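Local coordinates for protein omega-class glutathione S-transferase (Bombyx mori, PDB 3WD6) that binds glutathione and probably serves as an omega-class glutathione transferase with glutathione-dependent dehydroascorbate reductase activity, at residues A[70-75]-A[80-85]; A[87-90]-A[94-97]; A[117-122]-A[169-174]; A[131-136]-A[183-188]; A[190-195]-A[233-238]. All coordinates share one frame; numbering follows the deposited sequence.

Contact 1 of 5, residues A[70-75]-A[80-85]; sequences TTKSAF and AIEIAE
Lys72 reaches out from the end of helix 69-72 to the carboxylate of Glu82 on the neighbouring strand. From CB onward, CG lies anti to the carbonyl carbon (chi1 -53°), the chain bends at chi2 (-58°), and from there it runs straight. CD then comes alongside the carboxylate, and CE settles closer, with Lys72 CE 3.6 Å from Glu82 OE1. At the tip, Lys72 NZ donates to Glu82 OE1 over 2.9 Å in a salt bridge, arriving on the syn side but 29° out of the carboxylate plane. Glu82 extends fully beyond CG to meet it. OE1 also accepts from the backbone N of Asp86, whose own carboxylate forms a second salt bridge with Lys72, while Glu82 OE2 is held by the hydroxyl of Tyr33. With both oxygens engaged, the buried carboxylate is fixed in rotation and its charge is probably well compensated. Nearer the turn, Ala80 CB packs 3.7 Å from Ser73 OG and 3.9 Å from Lys72 O; Ser73 OG is bonded to Lys77 O. The contact thus closes the loop of Ala76, Lys77, Val78 and Pro79 that lines the glutathione pocket of this thioredoxin-like domain. Strand 80-82 lies in the sheet between strands 31-34 and 87-90, and helix 69-72 packs beside it, with Lys72 O accepting from Thr88 OG1 of strand 87-90.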
# COMPACT_ATOMS: atom_id res chain seq x y z
N THR A 70 13.18 -16.17 1.63
CA THR A 70 14.28 -15.41 2.25
C THR A 70 15.46 -15.26 1.30
O THR A 70 16.34 -14.42 1.50
CB THR A 70 14.77 -16.05 3.57
OG1 THR A 70 14.79 -17.48 3.43
CG2 THR A 70 13.86 -15.68 4.73
N THR A 71 15.47 -16.10 0.27
CA THR A 71 16.43 -16.01 -0.82
C THR A 71 16.22 -14.74 -1.64
O THR A 71 17.17 -14.16 -2.18
CB THR A 71 16.26 -17.24 -1.72
OG1 THR A 71 17.14 -18.28 -1.26
CG2 THR A 71 16.57 -16.92 -3.17
N LYS A 72 14.96 -14.30 -1.70
CA LYS A 72 14.56 -13.11 -2.45
C LYS A 72 14.31 -11.92 -1.53
O LYS A 72 14.53 -10.76 -1.92
CB LYS A 72 13.27 -13.41 -3.23
CG LYS A 72 13.36 -14.65 -4.10
CD LYS A 72 14.52 -14.53 -5.11
CE LYS A 72 14.48 -15.68 -6.09
NZ LYS A 72 15.69 -15.65 -6.93
N SER A 73 13.85 -12.21 -0.31
CA SER A 73 13.48 -11.16 0.64
C SER A 73 13.97 -11.52 2.06
O SER A 73 13.30 -12.25 2.81
CB SER A 73 11.96 -10.94 0.62
OG SER A 73 11.59 -9.73 1.27
N ALA A 74 15.13 -11.00 2.43
CA ALA A 74 15.83 -11.45 3.63
C ALA A 74 14.98 -11.46 4.92
O ALA A 74 15.16 -12.35 5.76
CB ALA A 74 17.12 -10.64 3.83
N PHE A 75 14.08 -10.50 5.08
CA PHE A 75 13.29 -10.46 6.32
C PHE A 75 12.01 -11.29 6.24
O PHE A 75 11.13 -11.15 7.09
CB PHE A 75 12.93 -9.02 6.69
CG PHE A 75 14.10 -8.08 6.67
CD1 PHE A 75 15.39 -8.55 6.91
CD2 PHE A 75 13.91 -6.71 6.41
CE1 PHE A 75 16.47 -7.68 6.89
CE2 PHE A 75 14.99 -5.84 6.39
CZ PHE A 75 16.27 -6.32 6.63
N ALA A 80 9.06 -7.51 -2.23
CA ALA A 80 10.42 -7.47 -2.73
C ALA A 80 10.36 -7.40 -4.26
O ALA A 80 9.49 -8.04 -4.88
CB ALA A 80 11.19 -8.71 -2.29
N ILE A 81 11.27 -6.63 -4.87
CA ILE A 81 11.41 -6.67 -6.32
C ILE A 81 12.69 -7.42 -6.73
O ILE A 81 13.71 -7.39 -6.01
CB ILE A 81 11.37 -5.24 -6.97
CG1 ILE A 81 12.62 -4.44 -6.61
CG2 ILE A 81 10.10 -4.50 -6.56
CD1 ILE A 81 12.62 -3.01 -7.20
N GLU A 82 12.63 -8.08 -7.88
CA GLU A 82 13.79 -8.79 -8.42
C GLU A 82 14.09 -8.12 -9.75
O GLU A 82 13.30 -8.21 -10.70
CB GLU A 82 13.47 -10.28 -8.61
CG GLU A 82 14.67 -11.14 -9.06
CD GLU A 82 14.47 -12.65 -8.75
OE1 GLU A 82 15.46 -13.42 -8.76
OE2 GLU A 82 13.32 -13.06 -8.49
N ILE A 83 15.24 -7.44 -9.84
CA ILE A 83 15.50 -6.59 -11.01
C ILE A 83 16.36 -7.32 -12.04
O ILE A 83 16.51 -6.86 -13.19
CB ILE A 83 16.13 -5.24 -10.61
CG1 ILE A 83 17.40 -5.48 -9.78
CG2 ILE A 83 15.13 -4.43 -9.79
CD1 ILE A 83 18.10 -4.20 -9.38
N ALA A 84 16.90 -8.46 -11.61
CA ALA A 84 17.76 -9.33 -12.41
C ALA A 84 17.87 -10.64 -11.64
O ALA A 84 17.51 -10.69 -10.45
CB ALA A 84 19.13 -8.69 -12.59
N GLU A 85 18.36 -11.71 -12.28
CA GLU A 85 18.35 -13.00 -11.59
C GLU A 85 19.13 -12.94 -10.27
O GLU A 85 20.30 -12.56 -10.24
CB GLU A 85 18.86 -14.14 -12.47
CG GLU A 85 18.44 -15.52 -11.90
CD GLU A 85 18.90 -16.71 -12.74
OE1 GLU A 85 19.72 -16.53 -13.68
OE2 GLU A 85 18.43 -17.83 -12.45

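Contact 2 of 5, residues A[87-90]-A[94-97]; sequences VTIY and VTVE
Val94 and Thr95, in the first turn of helix 92-102, pack against the end of strand 87-90, an edge strand of the thioredoxin-like sheet, where the chain passes from strand to helix. Val94 comes first and faces the strand. Its CB sits 3.5 Å from Tyr90 O, and its CG1, anti to the backbone N (chi1 174°), is carried to 3.5 Å from Ile89 CG2. The two branched side chains meet at about a right angle, methyl against methyl, a purely apolar touch near the surface. Thr95 follows, more deeply buried. It divides its two branches: CG2 slides past the Ile89 side chain running the opposite way, with Thr95 CG2 3.9 Å from Ile89 CG2, whereas OG1 is bonded to Ser92 O and to Thr44 OG1. The hydroxyl therefore serves the first turn of its own helix and helix 39-51, and the methyl serves the strand. Ser92 in that first turn binds glutathione, so the junction lies directly beside the pocket. Tyr90 contributes here through its backbone; its CB is directed away from the helix, and its ring meets Phe75 edge-to-face. Thr95 CG2 also approaches Ile89 O, to 3.8 Å.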
# COMPACT_ATOMS: atom_id res chain seq x y z
N VAL A 87 18.96 -10.89 -7.95
CA VAL A 87 19.24 -9.53 -7.48
C VAL A 87 17.93 -8.84 -7.08
O VAL A 87 17.08 -8.50 -7.94
CB VAL A 87 20.03 -8.70 -8.53
CG1 VAL A 87 20.27 -7.27 -8.03
CG2 VAL A 87 21.36 -9.40 -8.87
N THR A 88 17.76 -8.66 -5.77
CA THR A 88 16.48 -8.22 -5.25
C THR A 88 16.61 -7.06 -4.28
O THR A 88 17.64 -6.90 -3.61
CB THR A 88 15.76 -9.34 -4.51
OG1 THR A 88 16.54 -9.73 -3.38
CG2 THR A 88 15.50 -10.53 -5.45
N ILE A 89 15.53 -6.28 -4.21
CA ILE A 89 15.40 -5.19 -3.25
C ILE A 89 14.13 -5.45 -2.45
O ILE A 89 13.12 -5.91 -3.00
CB ILE A 89 15.24 -3.84 -3.98
CG1 ILE A 89 16.44 -3.58 -4.88
CG2 ILE A 89 15.08 -2.71 -2.99
CD1 ILE A 89 17.66 -3.20 -4.09
N TYR A 90 14.15 -5.14 -1.16
CA TYR A 90 12.94 -5.25 -0.35
C TYR A 90 12.85 -4.06 0.58
O TYR A 90 13.76 -3.22 0.60
CB TYR A 90 12.89 -6.56 0.42
CG TYR A 90 14.23 -6.99 0.97
CD1 TYR A 90 15.15 -7.68 0.19
CD2 TYR A 90 14.58 -6.70 2.28
CE1 TYR A 90 16.37 -8.07 0.69
CE2 TYR A 90 15.81 -7.08 2.79
CZ TYR A 90 16.70 -7.77 1.99
OH TYR A 90 17.92 -8.14 2.50
N VAL A 94 12.01 1.42 0.12
CA VAL A 94 13.30 1.26 -0.55
C VAL A 94 13.09 0.90 -2.01
O VAL A 94 13.77 1.43 -2.90
CB VAL A 94 14.15 0.20 0.15
CG1 VAL A 94 15.41 -0.07 -0.65
CG2 VAL A 94 14.48 0.66 1.57
N THR A 95 12.12 0.03 -2.27
CA THR A 95 11.85 -0.40 -3.64
C THR A 95 11.34 0.77 -4.48
O THR A 95 11.79 1.01 -5.60
CB THR A 95 10.86 -1.54 -3.68
OG1 THR A 95 9.54 -1.03 -3.43
CG2 THR A 95 11.25 -2.58 -2.62
N VAL A 96 10.41 1.53 -3.91
CA VAL A 96 9.85 2.66 -4.65
C VAL A 96 10.89 3.73 -4.96
O VAL A 96 10.87 4.31 -6.05
CB VAL A 96 8.63 3.25 -3.93
CG1 VAL A 96 8.21 4.56 -4.59
CG2 VAL A 96 7.49 2.23 -3.94
N GLU A 97 11.80 3.99 -4.02
CA GLU A 97 12.85 5.01 -4.25
C GLU A 97 13.83 4.55 -5.35
O GLU A 97 14.25 5.34 -6.19
CB GLU A 97 13.54 5.41 -2.93
CG GLU A 97 12.59 6.14 -1.94
CD GLU A 97 13.08 6.19 -0.45
OE1 GLU A 97 14.26 5.84 -0.16
OE2 GLU A 97 12.28 6.61 0.43

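Contact 3 of 5, residues A[117-122]-A[169-174]; sequences ALDKII and FLDGSE
Ile122 and Leu170 cross at a slant, and one methyl from each makes the touch: Ile122 CG2 lies 3.9 Å from Leu170 CD1. Ile122 has CG1 beside its backbone N (chi1 -73°), which leaves CG2 anti to that N and turned to the loop that precedes helix 177-189. Beside this apolar pair, Asp119 and Asp171 extend toward each other from opposite directions. As modelled, their carboxylate planes are turned 61° apart, but the approach of their oxygens is too short to be credible, so the exact position of the two groups is doubtful. Their other partners are clearer. Asp119 OD1 forms a salt bridge with Arg165 NH1, and Asp171 OD2 accepts from Ala178 N at the start of helix 177-189. Leu170 and Asp171 occupy the middle of a type I turn, closed by Gly172 N to Phe169 O at 3.1 Å; Phe169 N returns a bond to Gly172 O at 2.8 Å. The backbone of Gly172 would jam a CB against the preceding carbonyl O, which calls for glycine. The contact joins helix 113-125 to the loop between helices 145-165 and 177-189, in the all-helical C-terminal part of the transferase fold, away from the glutathione site. Two acidic groups meet here in a largely buried setting. Arg165, which also donates to Leu170 O, and the amino end of helix 177-189 would partly offset their charge.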
# COMPACT_ATOMS: atom_id res chain seq x y z
N ALA A 117 11.90 16.03 0.97
CA ALA A 117 11.87 15.76 2.40
C ALA A 117 10.45 15.85 2.92
O ALA A 117 9.99 14.96 3.64
CB ALA A 117 12.78 16.72 3.16
N LEU A 118 9.76 16.95 2.58
CA LEU A 118 8.37 17.15 2.97
C LEU A 118 7.49 15.97 2.59
O LEU A 118 6.66 15.51 3.38
CB LEU A 118 7.82 18.42 2.33
CG LEU A 118 8.08 19.74 3.06
CD1 LEU A 118 9.30 19.62 3.98
CD2 LEU A 118 8.22 20.89 2.06
N ASP A 119 7.66 15.46 1.38
CA ASP A 119 6.92 14.27 0.98
C ASP A 119 7.18 13.09 1.91
O ASP A 119 6.23 12.42 2.32
CB ASP A 119 7.23 13.90 -0.45
CG ASP A 119 6.27 14.54 -1.42
OD1 ASP A 119 5.61 15.55 -1.03
OD2 ASP A 119 6.17 14.04 -2.56
N LYS A 120 8.43 12.85 2.28
CA LYS A 120 8.75 11.72 3.15
C LYS A 120 8.16 11.92 4.55
O LYS A 120 7.67 10.97 5.18
CB LYS A 120 10.27 11.48 3.22
CG LYS A 120 10.97 11.48 1.86
CD LYS A 120 12.30 10.73 1.91
CE LYS A 120 12.72 10.30 0.49
NZ LYS A 120 13.70 9.16 0.46
N ILE A 121 8.19 13.16 5.02
CA ILE A 121 7.55 13.52 6.28
C ILE A 121 6.06 13.16 6.22
O ILE A 121 5.53 12.45 7.08
CB ILE A 121 7.77 15.02 6.61
CG1 ILE A 121 9.25 15.22 6.98
CG2 ILE A 121 6.84 15.50 7.74
CD1 ILE A 121 9.72 16.68 7.06
N ILE A 122 5.39 13.65 5.19
CA ILE A 122 4.00 13.30 5.00
C ILE A 122 3.76 11.78 5.12
O ILE A 122 2.89 11.35 5.86
CB ILE A 122 3.48 13.84 3.68
CG1 ILE A 122 3.32 15.36 3.81
CG2 ILE A 122 2.15 13.16 3.31
CD1 ILE A 122 3.26 16.09 2.47
N PHE A 169 -3.86 16.82 -5.58
CA PHE A 169 -3.14 15.77 -4.87
C PHE A 169 -1.97 16.35 -4.11
O PHE A 169 -1.51 17.47 -4.40
CB PHE A 169 -2.63 14.71 -5.86
CG PHE A 169 -3.73 14.01 -6.63
CD1 PHE A 169 -4.62 13.17 -5.97
CD2 PHE A 169 -3.86 14.19 -8.01
CE1 PHE A 169 -5.64 12.52 -6.67
CE2 PHE A 169 -4.88 13.54 -8.72
CZ PHE A 169 -5.77 12.70 -8.05
N LEU A 170 -1.47 15.60 -3.13
CA LEU A 170 -0.32 16.07 -2.38
C LEU A 170 0.83 16.46 -3.31
O LEU A 170 1.50 17.48 -3.10
CB LEU A 170 0.12 15.00 -1.39
CG LEU A 170 -0.84 14.76 -0.23
CD1 LEU A 170 -0.50 13.44 0.53
CD2 LEU A 170 -0.89 15.97 0.72
N ASP A 171 1.06 15.68 -4.35
CA ASP A 171 2.21 15.96 -5.21
C ASP A 171 1.91 16.84 -6.44
O ASP A 171 2.83 17.12 -7.22
CB ASP A 171 2.92 14.66 -5.60
CG ASP A 171 3.79 14.12 -4.47
OD1 ASP A 171 4.65 14.88 -3.98
OD2 ASP A 171 3.58 12.96 -4.03
N GLY A 172 0.67 17.31 -6.57
CA GLY A 172 0.33 18.24 -7.64
C GLY A 172 -1.01 17.92 -8.27
O GLY A 172 -1.98 17.62 -7.54
N SER A 173 -1.10 17.97 -9.60
CA SER A 173 -2.35 17.57 -10.26
C SER A 173 -2.39 16.07 -10.54
O SER A 173 -3.47 15.51 -10.66
CB SER A 173 -2.67 18.40 -11.53
OG SER A 173 -3.85 19.21 -11.34
N GLU A 174 -1.21 15.44 -10.60
CA GLU A 174 -1.08 13.97 -10.59
C GLU A 174 -0.61 13.47 -9.21
O GLU A 174 0.27 14.10 -8.57
CB GLU A 174 0.02 13.55 -11.56
CG GLU A 174 -0.38 13.23 -12.95
CD GLU A 174 0.84 13.02 -13.80
OE1 GLU A 174 1.93 13.48 -13.38
OE2 GLU A 174 0.73 12.40 -14.88

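Contact 4 of 5, residues A[131-136]-A[183-188]; sequences SLFIKI and WPWFER
Phe133 turns one side of its ring to both the aliphatic part of Arg188 and the indole of Trp185, joining helices 127-138 and 177-189 in the C-terminal helical bundle of the transferase. Arg188 CD lies over one face of the phenyl ring, a CH-pi contact 4.3 Å from the Phe133 centroid and 27° off the normal. Phe133 CZ in turn comes to the edge of the guanidinium group, whose plane stands nearly upright to the ring. One turn earlier on helix 177-189, Trp185 presents its indole edge, with Phe133 CD1 3.8 Å from Trp185 CD1. The two aromatic planes are 74° apart, an oblique pairing. Trp185 also meets Tyr40 edge-to-face, and Tyr40 belongs to the glutathione pocket; the Trp185 side chain is about 7 Å from the bound glutathione. Arg188 is held firmly: its NH1 bonds to Gln42 of helix 39-51 and its NH2 to Tyr37 O, so the contact ties the helical bundle to the part of the chain that carries Cys38. Pro184 kinks its helix, where the N atoms of residues 184 and 185 have no bond to the preceding turn. The bend at chi2 of Arg188 folds the guanidinium back along the helix to Pro184. Pro184 O accepts from two donors on opposite faces of its plane, Arg188 N at 3.1 Å and Arg188 NH1 at 3.0 Å, the oxygen lying close to the guanidinium plane.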
# COMPACT_ATOMS: atom_id res chain seq x y z
N SER A 131 -1.02 2.10 12.16
CA SER A 131 -1.07 1.49 13.49
C SER A 131 -2.50 1.17 13.94
O SER A 131 -2.79 0.06 14.38
CB SER A 131 -0.39 2.40 14.51
OG SER A 131 -0.36 1.77 15.78
N LEU A 132 -3.39 2.14 13.84
CA LEU A 132 -4.77 1.91 14.22
C LEU A 132 -5.38 0.76 13.42
O LEU A 132 -6.09 -0.08 14.00
CB LEU A 132 -5.62 3.16 14.02
CG LEU A 132 -7.07 2.94 14.45
CD1 LEU A 132 -7.13 2.63 15.95
CD2 LEU A 132 -7.94 4.15 14.13
N PHE A 133 -5.12 0.74 12.11
CA PHE A 133 -5.70 -0.27 11.22
C PHE A 133 -5.27 -1.68 11.62
O PHE A 133 -6.10 -2.56 11.80
CB PHE A 133 -5.40 0.05 9.74
CG PHE A 133 -5.24 -1.18 8.85
CD1 PHE A 133 -3.97 -1.66 8.50
CD2 PHE A 133 -6.34 -1.85 8.33
CE1 PHE A 133 -3.81 -2.74 7.70
CE2 PHE A 133 -6.14 -2.95 7.51
CZ PHE A 133 -4.85 -3.37 7.22
N ILE A 134 -3.97 -1.89 11.79
CA ILE A 134 -3.46 -3.19 12.20
C ILE A 134 -3.90 -3.60 13.62
O ILE A 134 -4.07 -4.79 13.89
CB ILE A 134 -1.92 -3.26 12.05
CG1 ILE A 134 -1.42 -4.67 12.36
CG2 ILE A 134 -1.24 -2.23 12.96
CD1 ILE A 134 -1.93 -5.75 11.41
N LYS A 135 -4.11 -2.63 14.51
CA LYS A 135 -4.62 -2.94 15.84
C LYS A 135 -6.08 -3.35 15.77
O LYS A 135 -6.48 -4.35 16.37
CB LYS A 135 -4.48 -1.75 16.79
CG LYS A 135 -3.22 -1.76 17.64
CD LYS A 135 -3.10 -0.45 18.44
CE LYS A 135 -1.72 -0.30 19.06
NZ LYS A 135 -0.65 -0.64 18.05
N ILE A 136 -6.89 -2.58 15.06
CA ILE A 136 -8.31 -2.89 14.96
C ILE A 136 -8.49 -4.25 14.30
O ILE A 136 -9.38 -5.03 14.65
CB ILE A 136 -9.04 -1.84 14.13
CG1 ILE A 136 -9.12 -0.54 14.93
CG2 ILE A 136 -10.42 -2.35 13.72
CD1 ILE A 136 -10.02 0.52 14.32
N TRP A 183 -1.50 5.94 0.20
CA TRP A 183 -2.79 5.53 -0.35
C TRP A 183 -3.37 4.21 0.21
O TRP A 183 -4.57 4.12 0.47
CB TRP A 183 -2.75 5.46 -1.89
CG TRP A 183 -4.00 4.80 -2.36
CD1 TRP A 183 -4.12 3.54 -2.89
CD2 TRP A 183 -5.32 5.32 -2.26
NE1 TRP A 183 -5.45 3.26 -3.16
CE2 TRP A 183 -6.20 4.34 -2.77
CE3 TRP A 183 -5.84 6.54 -1.81
CZ2 TRP A 183 -7.59 4.53 -2.83
CZ3 TRP A 183 -7.22 6.73 -1.87
CH2 TRP A 183 -8.08 5.73 -2.37
N PRO A 184 -2.53 3.18 0.38
CA PRO A 184 -3.13 1.88 0.75
C PRO A 184 -3.98 1.96 2.03
O PRO A 184 -4.96 1.20 2.20
CB PRO A 184 -1.91 0.99 0.99
CG PRO A 184 -0.83 1.59 0.11
CD PRO A 184 -1.07 3.09 0.19
N TRP A 185 -3.58 2.83 2.94
CA TRP A 185 -4.33 2.92 4.19
C TRP A 185 -5.63 3.65 3.99
O TRP A 185 -6.65 3.26 4.57
CB TRP A 185 -3.47 3.44 5.34
CG TRP A 185 -2.49 2.38 5.65
CD1 TRP A 185 -2.67 1.31 6.50
CD2 TRP A 185 -1.20 2.18 5.04
NE1 TRP A 185 -1.56 0.50 6.48
CE2 TRP A 185 -0.64 1.01 5.60
CE3 TRP A 185 -0.45 2.91 4.10
CZ2 TRP A 185 0.62 0.53 5.24
CZ3 TRP A 185 0.81 2.44 3.74
CH2 TRP A 185 1.34 1.26 4.32
N PHE A 186 -5.63 4.67 3.13
CA PHE A 186 -6.89 5.27 2.74
C PHE A 186 -7.82 4.28 2.03
O PHE A 186 -9.05 4.32 2.23
CB PHE A 186 -6.66 6.53 1.91
CG PHE A 186 -6.08 7.67 2.71
CD1 PHE A 186 -6.51 7.90 4.03
CD2 PHE A 186 -5.11 8.49 2.16
CE1 PHE A 186 -5.97 8.95 4.78
CE2 PHE A 186 -4.57 9.55 2.90
CZ PHE A 186 -5.00 9.78 4.21
N GLU A 187 -7.26 3.39 1.20
CA GLU A 187 -8.08 2.41 0.51
C GLU A 187 -8.79 1.56 1.56
O GLU A 187 -9.98 1.23 1.41
CB GLU A 187 -7.25 1.51 -0.43
CG GLU A 187 -8.12 0.55 -1.26
CD GLU A 187 -7.39 -0.16 -2.41
OE1 GLU A 187 -7.69 -1.35 -2.69
OE2 GLU A 187 -6.53 0.47 -3.08
N ARG A 188 -8.06 1.24 2.62
CA ARG A 188 -8.57 0.38 3.69
C ARG A 188 -9.53 1.12 4.62
O ARG A 188 -10.51 0.55 5.11
CB ARG A 188 -7.41 -0.26 4.47
CG ARG A 188 -6.84 -1.53 3.81
CD ARG A 188 -5.32 -1.59 3.79
NE ARG A 188 -4.82 -2.74 3.04
CZ ARG A 188 -4.48 -2.71 1.75
NH1 ARG A 188 -4.57 -1.58 1.06
NH2 ARG A 188 -4.03 -3.80 1.14

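Contact 5 of 5, residues A[190-195]-A[233-238]; sequences RAFAHD and KFHEAY
Phe192 and His235 make the close part of this contact, the rim of one ring lying against the other. Phe192 CE2 comes 3.7 Å from His235 CE1, and Phe192 CZ stands over one face of the imidazole, 4.0 Å from His235 ND1. The planes are inclined by 31° with centroids 5.2 Å apart, an oblique pairing in which a corner of the phenyl ring overlaps the ND1-CE1 side of the imidazole. Both side chains set CG anti to the carbonyl carbon; for His235 (chi1 -71°) this brings the ring forward from helix 228-240 to the loop. The pair is backed by helix 127-138, with Ile136 beside Phe192 and Leu137 beside His235. Helix 228-240 follows the main bundle of the transferase's C-terminal half, and the loop it meets here leads out of helix 177-189. Next to His235 on the helix, Phe234 stacks on Tyr37. The loose side of the contact lies at Ala191. Its methyl, near the imidazole plane at the ring edge, stays 4.4 Å from His235 ND1, and the residue is partly exposed. Beyond Phe192 the loop moves off from helix 228-240: it turns back on itself through a bond from Asp195 N to Phe192 O of 2.9 Å, exposes His194, and pairs Asp195 with Arg197.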
# COMPACT_ATOMS: atom_id res chain seq x y z
N ARG A 190 -11.77 3.02 3.93
CA ARG A 190 -13.09 2.88 3.31
C ARG A 190 -13.88 1.66 3.86
O ARG A 190 -15.10 1.73 4.04
CB ARG A 190 -12.95 2.82 1.78
CG ARG A 190 -12.79 4.19 1.13
CD ARG A 190 -12.07 4.13 -0.24
NE ARG A 190 -12.81 3.47 -1.31
CZ ARG A 190 -12.55 2.23 -1.76
NH1 ARG A 190 -11.59 1.51 -1.21
NH2 ARG A 190 -13.26 1.72 -2.76
N ALA A 191 -13.18 0.56 4.14
CA ALA A 191 -13.85 -0.63 4.67
C ALA A 191 -14.05 -0.59 6.17
O ALA A 191 -14.83 -1.36 6.72
CB ALA A 191 -13.10 -1.89 4.28
N PHE A 192 -13.35 0.30 6.86
CA PHE A 192 -13.56 0.47 8.29
C PHE A 192 -14.55 1.59 8.54
O PHE A 192 -14.78 1.97 9.69
CB PHE A 192 -12.24 0.77 9.00
CG PHE A 192 -11.31 -0.41 9.06
CD1 PHE A 192 -11.39 -1.32 10.12
CD2 PHE A 192 -10.37 -0.62 8.07
CE1 PHE A 192 -10.52 -2.42 10.19
CE2 PHE A 192 -9.50 -1.72 8.13
CZ PHE A 192 -9.58 -2.62 9.19
N ALA A 193 -15.13 2.12 7.47
CA ALA A 193 -15.99 3.29 7.59
C ALA A 193 -17.30 3.07 8.36
O ALA A 193 -18.08 4.01 8.49
CB ALA A 193 -16.25 3.92 6.21
N HIS A 194 -17.54 1.87 8.88
CA HIS A 194 -18.69 1.71 9.80
C HIS A 194 -18.29 1.15 11.16
O HIS A 194 -19.13 0.61 11.90
CB HIS A 194 -19.83 0.87 9.21
CG HIS A 194 -21.19 1.23 9.74
ND1 HIS A 194 -21.54 2.52 10.08
CD2 HIS A 194 -22.29 0.47 9.97
CE1 HIS A 194 -22.80 2.54 10.50
NE2 HIS A 194 -23.27 1.30 10.44
N ASP A 195 -17.00 1.25 11.46
CA ASP A 195 -16.52 1.18 12.83
C ASP A 195 -16.47 2.64 13.26
O ASP A 195 -16.08 3.51 12.48
CB ASP A 195 -15.14 0.51 12.86
CG ASP A 195 -14.46 0.63 14.21
OD1 ASP A 195 -14.67 1.64 14.92
OD2 ASP A 195 -13.68 -0.28 14.56
N LYS A 233 -14.57 -9.14 3.58
CA LYS A 233 -14.52 -10.59 3.80
C LYS A 233 -13.14 -10.97 4.30
O LYS A 233 -12.98 -11.61 5.35
CB LYS A 233 -14.84 -11.36 2.52
CG LYS A 233 -15.62 -12.67 2.78
CD LYS A 233 -15.31 -13.77 1.75
CE LYS A 233 -16.45 -13.99 0.76
NZ LYS A 233 -16.57 -15.43 0.36
N PHE A 234 -12.12 -10.56 3.55
CA PHE A 234 -10.74 -10.86 3.92
C PHE A 234 -10.45 -10.45 5.36
O PHE A 234 -10.01 -11.27 6.17
CB PHE A 234 -9.77 -10.19 2.95
CG PHE A 234 -8.34 -10.56 3.19
CD1 PHE A 234 -7.84 -11.78 2.72
CD2 PHE A 234 -7.50 -9.72 3.90
CE1 PHE A 234 -6.52 -12.15 2.95
CE2 PHE A 234 -6.18 -10.07 4.13
CZ PHE A 234 -5.69 -11.30 3.64
N HIS A 235 -10.67 -9.18 5.67
CA HIS A 235 -10.45 -8.69 7.03
C HIS A 235 -11.17 -9.54 8.07
O HIS A 235 -10.69 -9.70 9.20
CB HIS A 235 -10.92 -7.23 7.17
CG HIS A 235 -10.05 -6.25 6.45
ND1 HIS A 235 -10.49 -4.99 6.10
CD2 HIS A 235 -8.77 -6.33 6.03
CE1 HIS A 235 -9.52 -4.34 5.49
NE2 HIS A 235 -8.46 -5.13 5.43
N GLU A 236 -12.34 -10.08 7.68
CA GLU A 236 -13.15 -10.86 8.60
C GLU A 236 -12.33 -12.01 9.19
O GLU A 236 -12.33 -12.21 10.41
CB GLU A 236 -14.43 -11.37 7.94
CG GLU A 236 -15.47 -11.90 8.92
CD GLU A 236 -15.90 -10.86 9.97
OE1 GLU A 236 -15.10 -10.56 10.89
OE2 GLU A 236 -17.04 -10.36 9.87
N ALA A 237 -11.60 -12.74 8.35
CA ALA A 237 -10.76 -13.82 8.83
C ALA A 237 -9.92 -13.41 10.03
O ALA A 237 -9.82 -14.15 11.00
CB ALA A 237 -9.86 -14.36 7.72
N TYR A 238 -9.33 -12.22 9.97
CA TYR A 238 -8.45 -11.77 11.05
C TYR A 238 -9.19 -11.54 12.35
O TYR A 238 -8.73 -11.94 13.43
CB TYR A 238 -7.70 -10.49 10.64
CG TYR A 238 -6.62 -10.75 9.63
CD1 TYR A 238 -6.92 -10.83 8.28
CD2 TYR A 238 -5.30 -10.95 10.02
CE1 TYR A 238 -5.93 -11.08 7.33
CE2 TYR A 238 -4.30 -11.20 9.08
CZ TYR A 238 -4.61 -11.27 7.74
OH TYR A 238 -3.62 -11.52 6.80

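Overall arrangement
Contacts 1 and 2 share the edge of the thioredoxin-like sheet: Ile81 N and Ile89 O lie 2.7 Å apart in a probable bond between adjacent strands. Contact 2 is tied to contact 3 by a salt bridge from Lys120 NZ to Glu97 OE2 (2.9 Å), linking successive helices. Contacts 4 and 5, with centres about 10 Å apart, form a continuous patch in which Phe133 CE2 lies 3.8 Å from His235 NE2. Glutathione sits between the two groups: the side chains of Tyr90 in contact 2 and Trp185 in contact 4 are about 6 and 7 Å from it, whereas the centres of these contacts are about 23 Å apart. Contact 3 lies away from that site.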